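Local coordinates for putative beta-lactamase-inhibitor-like PepSY-like domain-containing protein (Bacteroides vulgatus ATCC 8482, PDB 3ELG) that is of unknown function but adopts a BLIP-like fold related to PepSY domains and is probably periplasmic, at residues T76-A81 against H93-I98. Numbering follows the deposited sequence. Where two conformers were deposited one is given.
Sequences TFIPQA and HKTVKI
I98 reaches out from strand 95-101 and lays its terminal methyl against the chain at F77, I78 and P79. In this BLIP-like fold, the 3-10 end and loop leading into helix 80-89 pack on strand 95-101 of a long antiparallel sheet. The first helical residues, Q80 and A81, make no contact with residues 93-98. The contact is small and mainly apolar. CG1 of I98 lies anti to the backbone N (chi1 -174°), and chi2 is also extended, so the side chain is stretched out and its CD1 reaches across to residues 77-79. There CD1 comes to 3.7 Å from the carbonyl O of F77. It also sits 4.2 Å from CG1 of I78 and 4.5 Å from ring atom CD of P79. One methyl thus touches three consecutive residues.

F77 behaves differently. Its CB heads toward the strand, but its ring leads away from residues 93-98. The ring meets W63 edge-to-face and also touches I66, and I98 touches the same two residues, so both side chains share one core. CG2 of T76 lies over the centre of one face of the ring, 3.9 Å above its plane. The strand carries a classic beta bulge, in which V96 and K97 both face T108 of the adjacent strand, and I98 follows directly and pairs by backbone with I66 on the other neighbouring strand.

P79 takes the N-cap position of helix 80-89. The two isoleucines cross at a slant, the tip of I98 meeting the middle of I78. In I78, CG1 stands beside the backbone N (chi1 -55°), and the rest of the side chain, extended at chi2, runs past I98 toward the start of the strand. T95 and I98 both direct CB toward the 76-81 segment, and I78 reaches both. Its CD1 ends 4.3 Å from CB of T95.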
loop_
_atom_site.group_PDB
_atom_site.type_symbol
_atom_site.label_atom_id
_atom_site.label_comp_id
_atom_site.label_asym_id
_atom_site.label_seq_id
_atom_site.Cartn_x
_atom_site.Cartn_y
_atom_site.Cartn_z
ATOM N N THR A 76 8.793 5.200 5.857
ATOM C CA THR A 76 8.227 6.529 5.606
ATOM C C THR A 76 6.699 6.515 5.500
ATOM O O THR A 76 6.015 7.511 5.702
ATOM C CB THR A 76 8.865 7.168 4.343
ATOM O OG1 THR A 76 8.474 8.541 4.256
ATOM C CG2 THR A 76 8.442 6.413 3.101
ATOM N N PHE A 77 6.178 5.346 5.172
ATOM C CA PHE A 77 4.758 5.170 4.894
ATOM C C PHE A 77 3.924 4.934 6.177
ATOM O O PHE A 77 2.679 5.010 6.184
ATOM C CB PHE A 77 4.563 4.001 3.944
ATOM C CG PHE A 77 5.065 4.272 2.506
ATOM C CD1 PHE A 77 4.512 5.289 1.746
ATOM C CD2 PHE A 77 6.053 3.491 1.965
ATOM C CE1 PHE A 77 4.974 5.530 0.465
ATOM C CE2 PHE A 77 6.500 3.715 0.663
ATOM C CZ PHE A 77 5.954 4.737 -0.081
ATOM N N ILE A 78 4.642 4.621 7.244
ATOM C CA ILE A 78 4.026 4.262 8.538
ATOM C C ILE A 78 3.955 5.519 9.391
ATOM O O ILE A 78 5.001 6.144 9.719
ATOM C CB ILE A 78 4.778 3.098 9.254
ATOM C CG1 ILE A 78 4.871 1.892 8.323
ATOM C CG2 ILE A 78 4.036 2.740 10.529
ATOM C CD1 ILE A 78 5.628 0.758 8.916
ATOM N N PRO A 79 2.735 5.959 9.759
ATOM C CA PRO A 79 2.698 7.139 10.630
ATOM C C PRO A 79 3.477 6.954 11.932
ATOM O O PRO A 79 3.534 5.862 12.490
ATOM C CB PRO A 79 1.205 7.335 10.911
ATOM C CG PRO A 79 0.516 6.708 9.818
ATOM C CD PRO A 79 1.384 5.556 9.334
ATOM N N GLN A 80 4.049 8.053 12.419
ATOM C CA GLN A 80 4.910 7.978 13.615
ATOM C C GLN A 80 4.208 7.348 14.839
ATOM O O GLN A 80 4.772 6.541 15.567
ATOM C CB GLN A 80 5.448 9.379 13.982
ATOM C CG GLN A 80 6.312 9.330 15.212
ATOM N N ALA A 81 2.944 7.700 15.044
ATOM C CA ALA A 81 2.204 7.183 16.205
ATOM C C ALA A 81 2.086 5.655 16.086
ATOM O O ALA A 81 2.114 4.940 17.068
ATOM C CB ALA A 81 0.773 7.841 16.313
ATOM N N HIS A 93 8.904 -7.723 14.878
ATOM C CA HIS A 93 8.041 -8.172 13.753
ATOM C C HIS A 93 8.145 -7.190 12.609
ATOM O O HIS A 93 8.330 -6.021 12.829
ATOM C CB HIS A 93 6.583 -8.325 14.164
ATOM C CG HIS A 93 6.317 -9.555 14.974
ATOM N ND1 HIS A 93 7.263 -10.111 15.812
ATOM C CD2 HIS A 93 5.214 -10.334 15.081
ATOM C CE1 HIS A 93 6.757 -11.180 16.399
ATOM N NE2 HIS A 93 5.515 -11.339 15.972
ATOM N N LYS A 94 8.056 -7.708 11.394
ATOM C CA LYS A 94 8.108 -6.862 10.189
ATOM C C LYS A 94 6.720 -6.543 9.741
ATOM O O LYS A 94 5.928 -7.452 9.597
ATOM C CB LYS A 94 8.651 -7.628 8.981
ATOM C CG LYS A 94 10.107 -7.547 8.655
ATOM C CD LYS A 94 10.308 -8.461 7.455
ATOM C CE LYS A 94 11.745 -8.650 7.117
ATOM N NZ LYS A 94 11.868 -9.214 5.732
ATOM N N THR A 95 6.440 -5.275 9.444
ATOM C CA THR A 95 5.231 -4.940 8.678
ATOM C C THR A 95 5.518 -5.101 7.196
ATOM O O THR A 95 6.324 -4.383 6.629
ATOM C CB THR A 95 4.744 -3.468 8.932
ATOM O OG1 THR A 95 4.375 -3.357 10.312
ATOM C CG2 THR A 95 3.561 -3.085 8.034
ATOM N N VAL A 96 4.801 -6.012 6.584
ATOM C CA VAL A 96 5.064 -6.374 5.169
ATOM C C VAL A 96 4.029 -5.794 4.226
ATOM O O VAL A 96 4.237 -5.768 2.993
ATOM C CB VAL A 96 5.191 -7.915 4.956
ATOM C CG1 VAL A 96 6.382 -8.479 5.806
ATOM C CG2 VAL A 96 3.873 -8.649 5.194
ATOM N N LYS A 97 2.945 -5.272 4.803
ATOM C CA LYS A 97 1.843 -4.688 4.033
ATOM C C LYS A 97 1.153 -3.621 4.866
ATOM O O LYS A 97 0.937 -3.783 6.057
ATOM C CB LYS A 97 0.854 -5.755 3.567
ATOM C CG LYS A 97 -0.351 -5.232 2.808
ATOM C CD LYS A 97 -1.179 -6.346 2.204
ATOM C CE LYS A 97 -2.017 -7.069 3.245
ATOM N NZ LYS A 97 -2.831 -8.185 2.625
ATOM N N ILE A 98 0.855 -2.505 4.223
ATOM C CA ILE A 98 0.059 -1.457 4.865
ATOM C C ILE A 98 -1.018 -1.007 3.905
ATOM O O ILE A 98 -0.808 -0.865 2.703
ATOM C CB ILE A 98 0.932 -0.264 5.358
ATOM C CG1 ILE A 98 0.121 0.784 6.160
ATOM C CG2 ILE A 98 1.673 0.418 4.187
ATOM C CD1 ILE A 98 0.942 1.840 6.905
#